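Polysaccharide deacetylase (PDB 4WCJ) probably removes N-acetyl groups from poly-beta-1,6-N-acetyl-D-glucosamine as a zinc-dependent family 4 carbohydrate esterase. Local coordinates at residues Asp98-Pro110 / Phe135-Ser149. Sequence-based numbering, arbitrary orientation.
Sequences DDGDLSVYRHAFP and FSMCSWEQIKEMVAS. With ZN (zinc ion), chain B.
Gly100 O accepts a hydrogen bond from Cys138 N at 2.7 Å, nearly in line with the carbonyl, and Met137 CA makes a bent C-H...O contact with it. Leu102 N returns a bond to Ser136 O, so the pair bridges Asp101 with Met137, while the methyl CE of Met137 rests on Asp101 CA. The glycine itself has backbone angles at which a side chain would jam against the preceding carbonyl. Asp101 turns its carboxylate back to cap helix 102-114, OD2 accepting from Ser103 N, and also takes a bond from Ser103 OG. The pairing lies at the end of a strand of the beta/alpha barrel, beside the metal site: strand 91-99 ends at Asp99, which binds zinc with His157 and His162, and the chain then enters a helix whose residues 102-110 run at 30° to 140-148. Between these helices, Tyr105 has CG anti to its nitrogen (chi1 176°), which lays the ring beneath Gln142, whose CG sits 3.6 Å from the ring centroid. Tyr105 OH donates at 2.7 Å to Glu145 OE2, reaching it from above the carboxylate plane. With an alanine here, Glu145 would probably lose its hydroxyl partner and Gln142 the ring its CG lies on. The amide of Gln142 is pinned separately in a capping box: OE1 accepts from Ser139 N at 2.8 Å, and Gln142 N donates to OG of Ser139, the N-cap of helix 140-148. Further along, Met146 lays CG over the centre of the Phe109 ring, its SD 3.8 Å from Phe109 CB; Ser149 OG meets that ring at its edge, and Phe121 of strand 119-123 touches Met146 from the barrel side.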
loop_
_atom_site.group_PDB
_atom_site.type_symbol
_atom_site.label_atom_id
_atom_site.label_comp_id
_atom_site.label_asym_id
_atom_site.label_seq_id
_atom_site.Cartn_x
_atom_site.Cartn_y
_atom_site.Cartn_z
ATOM N N ASP A 98 -3.948 1.266 2.148
ATOM C CA ASP A 98 -3.572 2.644 2.508
ATOM C C ASP A 98 -4.437 3.241 3.608
ATOM O O ASP A 98 -5.649 3.113 3.552
ATOM C CB ASP A 98 -3.670 3.576 1.296
ATOM C CG ASP A 98 -2.517 3.412 0.331
ATOM O OD1 ASP A 98 -1.675 2.506 0.536
ATOM O OD2 ASP A 98 -2.469 4.187 -0.646
ATOM N N ASP A 99 -3.769 3.886 4.570
ATOM C CA ASP A 99 -4.273 4.881 5.546
ATOM C C ASP A 99 -4.147 4.415 7.002
ATOM O O ASP A 99 -3.472 5.066 7.807
ATOM C CB ASP A 99 -5.725 5.302 5.280
ATOM C CG ASP A 99 -5.861 6.111 4.005
ATOM O OD1 ASP A 99 -4.819 6.424 3.413
ATOM O OD2 ASP A 99 -7.000 6.414 3.595
ATOM N N GLY A 100 -4.794 3.303 7.342
ATOM C CA GLY A 100 -4.731 2.801 8.701
ATOM C C GLY A 100 -6.099 2.461 9.265
ATOM O O GLY A 100 -6.254 2.308 10.481
ATOM N N ASP A 101 -7.095 2.343 8.389
ATOM C CA ASP A 101 -8.469 2.144 8.844
ATOM C C ASP A 101 -8.618 0.923 9.757
ATOM O O ASP A 101 -8.005 -0.113 9.523
ATOM C CB ASP A 101 -9.418 2.007 7.659
ATOM C CG ASP A 101 -10.868 2.169 8.065
ATOM O OD1 ASP A 101 -11.302 3.325 8.269
ATOM O OD2 ASP A 101 -11.582 1.154 8.186
ATOM N N LEU A 102 -9.441 1.063 10.795
ATOM C CA LEU A 102 -9.705 -0.025 11.730
ATOM C C LEU A 102 -10.210 -1.280 11.025
ATOM O O LEU A 102 -9.964 -2.394 11.483
ATOM C CB LEU A 102 -10.720 0.421 12.785
ATOM C CG LEU A 102 -11.118 -0.622 13.829
ATOM C CD1 LEU A 102 -9.882 -1.163 14.554
ATOM C CD2 LEU A 102 -12.125 -0.046 14.812
ATOM N N SER A 103 -10.914 -1.106 9.908
ATOM C CA SER A 103 -11.477 -2.261 9.216
ATOM C C SER A 103 -10.392 -3.172 8.667
ATOM O O SER A 103 -10.648 -4.343 8.434
ATOM C CB SER A 103 -12.412 -1.837 8.073
ATOM O OG SER A 103 -11.689 -1.199 7.028
ATOM N N VAL A 104 -9.185 -2.645 8.433
ATOM C CA VAL A 104 -8.092 -3.531 8.028
ATOM C C VAL A 104 -7.837 -4.566 9.130
ATOM O O VAL A 104 -7.613 -5.743 8.847
ATOM C CB VAL A 104 -6.796 -2.744 7.707
ATOM C CG1 VAL A 104 -5.665 -3.698 7.294
ATOM C CG2 VAL A 104 -7.063 -1.738 6.602
ATOM N N TYR A 105 -7.882 -4.140 10.392
ATOM C CA TYR A 105 -7.725 -5.063 11.509
ATOM C C TYR A 105 -8.966 -5.925 11.729
ATOM O O TYR A 105 -8.871 -7.145 11.849
ATOM C CB TYR A 105 -7.406 -4.300 12.795
ATOM C CG TYR A 105 -7.328 -5.169 14.026
ATOM C CD1 TYR A 105 -6.204 -5.947 14.284
ATOM C CD2 TYR A 105 -8.379 -5.213 14.933
ATOM C CE1 TYR A 105 -6.138 -6.748 15.417
ATOM C CE2 TYR A 105 -8.319 -6.006 16.069
ATOM C CZ TYR A 105 -7.196 -6.768 16.307
ATOM O OH TYR A 105 -7.146 -7.556 17.433
ATOM N N ARG A 106 -10.124 -5.277 11.784
ATOM C CA ARG A 106 -11.359 -5.948 12.189
ATOM C C ARG A 106 -11.906 -6.901 11.127
ATOM O O ARG A 106 -12.459 -7.957 11.459
ATOM C CB ARG A 106 -12.416 -4.907 12.560
ATOM C CG ARG A 106 -13.704 -5.487 13.123
ATOM C CD ARG A 106 -14.611 -4.398 13.686
ATOM N NE ARG A 106 -13.994 -3.697 14.812
ATOM C CZ ARG A 106 -14.633 -2.826 15.587
ATOM N NH1 ARG A 106 -13.999 -2.235 16.592
ATOM N NH2 ARG A 106 -15.909 -2.548 15.361
ATOM N N HIS A 107 -11.719 -6.558 9.857
ATOM C CA HIS A 107 -12.342 -7.307 8.775
ATOM C C HIS A 107 -11.372 -7.873 7.737
ATOM O O HIS A 107 -11.534 -9.007 7.304
ATOM C CB HIS A 107 -13.376 -6.426 8.070
ATOM C CG HIS A 107 -14.474 -5.943 8.966
ATOM N ND1 HIS A 107 -15.208 -6.790 9.772
ATOM C CD2 HIS A 107 -14.979 -4.702 9.171
ATOM C CE1 HIS A 107 -16.109 -6.093 10.438
ATOM N NE2 HIS A 107 -15.993 -4.822 10.090
ATOM N N ALA A 108 -10.383 -7.088 7.311
ATOM C CA ALA A 108 -9.442 -7.577 6.307
ATOM C C ALA A 108 -8.496 -8.636 6.874
ATOM O O ALA A 108 -8.286 -9.692 6.270
ATOM C CB ALA A 108 -8.642 -6.417 5.720
ATOM N N PHE A 109 -7.927 -8.349 8.042
ATOM C CA PHE A 109 -6.918 -9.219 8.651
ATOM C C PHE A 109 -7.356 -10.685 8.858
ATOM O O PHE A 109 -6.570 -11.594 8.571
ATOM C CB PHE A 109 -6.456 -8.619 9.985
ATOM C CG PHE A 109 -5.382 -9.424 10.687
ATOM C CD1 PHE A 109 -4.220 -9.785 10.024
ATOM C CD2 PHE A 109 -5.523 -9.778 12.018
ATOM C CE1 PHE A 109 -3.234 -10.509 10.660
ATOM C CE2 PHE A 109 -4.532 -10.500 12.670
ATOM C CZ PHE A 109 -3.386 -10.867 11.990
ATOM N N PRO A 110 -8.587 -10.931 9.365
ATOM C CA PRO A 110 -8.989 -12.339 9.509
ATOM C C PRO A 110 -9.057 -13.085 8.175
ATOM O O PRO A 110 -8.675 -14.260 8.110
ATOM C CB PRO A 110 -10.378 -12.245 10.148
ATOM C CG PRO A 110 -10.364 -10.933 10.873
ATOM C CD PRO A 110 -9.574 -10.024 9.982
ATOM N N PHE A 135 -13.413 8.105 10.445
ATOM C CA PHE A 135 -13.205 6.671 10.607
ATOM C C PHE A 135 -12.206 6.359 11.710
ATOM O O PHE A 135 -11.135 6.975 11.783
ATOM C CB PHE A 135 -12.702 6.040 9.312
ATOM C CG PHE A 135 -13.692 6.056 8.195
ATOM C CD1 PHE A 135 -13.894 7.208 7.444
ATOM C CD2 PHE A 135 -14.396 4.909 7.860
ATOM C CE1 PHE A 135 -14.805 7.230 6.394
ATOM C CE2 PHE A 135 -15.304 4.923 6.807
ATOM C CZ PHE A 135 -15.502 6.081 6.072
ATOM N N SER A 136 -12.526 5.372 12.542
ATOM C CA SER A 136 -11.548 4.894 13.513
ATOM C C SER A 136 -10.373 4.287 12.788
ATOM O O SER A 136 -10.549 3.570 11.797
ATOM C CB SER A 136 -12.154 3.866 14.456
ATOM O OG SER A 136 -13.245 4.427 15.153
ATOM N N MET A 137 -9.177 4.602 13.275
ATOM C CA MET A 137 -7.948 4.002 12.764
ATOM C C MET A 137 -7.558 2.854 13.672
ATOM O O MET A 137 -7.961 2.816 14.829
ATOM C CB MET A 137 -6.812 5.030 12.696
ATOM C CG MET A 137 -7.087 6.217 11.771
ATOM S SD MET A 137 -7.067 5.811 10.003
ATOM C CE MET A 137 -8.825 5.701 9.674
ATOM N N CYS A 138 -6.788 1.912 13.145
ATOM C CA CYS A 138 -6.153 0.911 13.988
ATOM C C CYS A 138 -5.371 1.596 15.098
ATOM O O CYS A 138 -4.843 2.698 14.912
ATOM C CB CYS A 138 -5.203 0.024 13.175
ATOM S SG CYS A 138 -5.986 -1.002 11.947
ATOM N N SER A 139 -5.321 0.953 16.255
ATOM C CA SER A 139 -4.389 1.366 17.302
ATOM C C SER A 139 -3.010 0.767 17.038
ATOM O O SER A 139 -2.866 -0.145 16.220
ATOM C CB SER A 139 -4.903 0.917 18.665
ATOM O OG SER A 139 -4.849 -0.501 18.762
ATOM N N TRP A 140 -1.995 1.266 17.727
ATOM C CA TRP A 140 -0.674 0.650 17.632
ATOM C C TRP A 140 -0.687 -0.808 18.107
ATOM O O TRP A 140 0.001 -1.646 17.529
ATOM C CB TRP A 140 0.344 1.471 18.413
ATOM C CG TRP A 140 0.714 2.714 17.669
ATOM C CD1 TRP A 140 0.423 4.001 18.014
ATOM C CD2 TRP A 140 1.401 2.778 16.415
ATOM N NE1 TRP A 140 0.917 4.865 17.065
ATOM C CE2 TRP A 140 1.510 4.137 16.067
ATOM C CE3 TRP A 140 1.925 1.813 15.548
ATOM C CZ2 TRP A 140 2.147 4.561 14.902
ATOM C CZ3 TRP A 140 2.560 2.233 14.386
ATOM C CH2 TRP A 140 2.663 3.600 14.077
ATOM N N GLU A 141 -1.483 -1.121 19.131
ATOM C CA GLU A 141 -1.584 -2.509 19.591
ATOM C C GLU A 141 -2.093 -3.401 18.471
ATOM O O GLU A 141 -1.626 -4.520 18.285
ATOM C CB GLU A 141 -2.514 -2.632 20.798
ATOM C CG GLU A 141 -2.013 -1.968 22.047
ATOM C CD GLU A 141 -2.844 -2.337 23.260
ATOM O OE1 GLU A 141 -2.376 -2.099 24.395
ATOM O OE2 GLU A 141 -3.962 -2.872 23.076
ATOM N N GLN A 142 -3.060 -2.889 17.721
ATOM C CA GLN A 142 -3.674 -3.664 16.663
ATOM C C GLN A 142 -2.726 -3.852 15.485
ATOM O O GLN A 142 -2.649 -4.937 14.919
ATOM C CB GLN A 142 -4.980 -3.003 16.224
ATOM C CG GLN A 142 -6.134 -3.266 17.198
ATOM C CD GLN A 142 -7.289 -2.297 17.021
ATOM O OE1 GLN A 142 -7.124 -1.213 16.451
ATOM N NE2 GLN A 142 -8.464 -2.681 17.514
ATOM N N ILE A 143 -1.984 -2.806 15.132
ATOM C CA ILE A 143 -0.968 -2.919 14.084
ATOM C C ILE A 143 0.124 -3.916 14.506
ATOM O O ILE A 143 0.521 -4.797 13.724
ATOM C CB ILE A 143 -0.353 -1.546 13.778
ATOM C CG1 ILE A 143 -1.374 -0.669 13.046
ATOM C CG2 ILE A 143 0.923 -1.695 12.944
ATOM C CD1 ILE A 143 -1.011 0.787 13.011
ATOM N N LYS A 144 0.580 -3.790 15.750
ATOM C CA LYS A 144 1.587 -4.693 16.290
ATOM C C LYS A 144 1.137 -6.146 16.227
ATOM O O LYS A 144 1.937 -7.028 15.909
ATOM C CB LYS A 144 1.938 -4.313 17.732
ATOM C CG LYS A 144 2.798 -3.062 17.844
ATOM C CD LYS A 144 2.948 -2.605 19.278
ATOM C CE LYS A 144 3.708 -1.289 19.358
ATOM N NZ LYS A 144 3.963 -0.860 20.758
ATOM N N GLU A 145 -0.132 -6.399 16.526
ATOM C CA GLU A 145 -0.642 -7.769 16.512
ATOM C C GLU A 145 -0.602 -8.320 15.084
ATOM O O GLU A 145 -0.277 -9.489 14.856
ATOM C CB GLU A 145 -2.062 -7.821 17.080
ATOM C CG GLU A 145 -2.763 -9.146 16.867
ATOM C CD GLU A 145 -4.187 -9.157 17.395
ATOM O OE1 GLU A 145 -4.898 -10.150 17.133
ATOM O OE2 GLU A 145 -4.594 -8.185 18.073
ATOM N N MET A 146 -0.918 -7.474 14.113
ATOM C CA MET A 146 -0.877 -7.915 12.727
ATOM C C MET A 146 0.549 -8.159 12.253
ATOM O O MET A 146 0.811 -9.125 11.536
ATOM C CB MET A 146 -1.583 -6.903 11.829
ATOM C CG MET A 146 -3.085 -6.900 12.054
ATOM S SD MET A 146 -3.984 -5.910 10.831
ATOM C CE MET A 146 -3.393 -4.265 11.267
ATOM N N VAL A 147 1.470 -7.285 12.646
ATOM C CA VAL A 147 2.884 -7.490 12.335
ATOM C C VAL A 147 3.399 -8.792 12.976
ATOM O O VAL A 147 4.147 -9.559 12.361
ATOM C CB VAL A 147 3.736 -6.279 12.796
ATOM C CG1 VAL A 147 5.208 -6.578 12.699
ATOM C CG2 VAL A 147 3.408 -5.051 11.957
ATOM N N ALA A 148 2.969 -9.072 14.203
ATOM C CA ALA A 148 3.409 -10.276 14.907
ATOM C C ALA A 148 3.026 -11.592 14.222
ATOM O O ALA A 148 3.609 -12.649 14.518
ATOM C CB ALA A 148 2.864 -10.266 16.337
ATOM N N SER A 149 2.043 -11.539 13.327
ATOM C CA SER A 149 1.605 -12.737 12.619
ATOM C C SER A 149 2.616 -13.086 11.535
ATOM O O SER A 149 2.577 -14.177 10.969
ATOM C CB SER A 149 0.208 -12.546 12.002
ATOM O OG SER A 149 0.211 -11.583 10.954
HETATM ZN ZN ZN B . -4.300 7.363 1.532
HETATM O O HOH W 1 -4.527 6.111 -0.390
HETATM O O HOH W 2 -6.498 7.423 1.092
HETATM O O HOH W 3 -8.184 -5.066 19.390
HETATM O O HOH W 4 -11.282 -2.185 18.075
#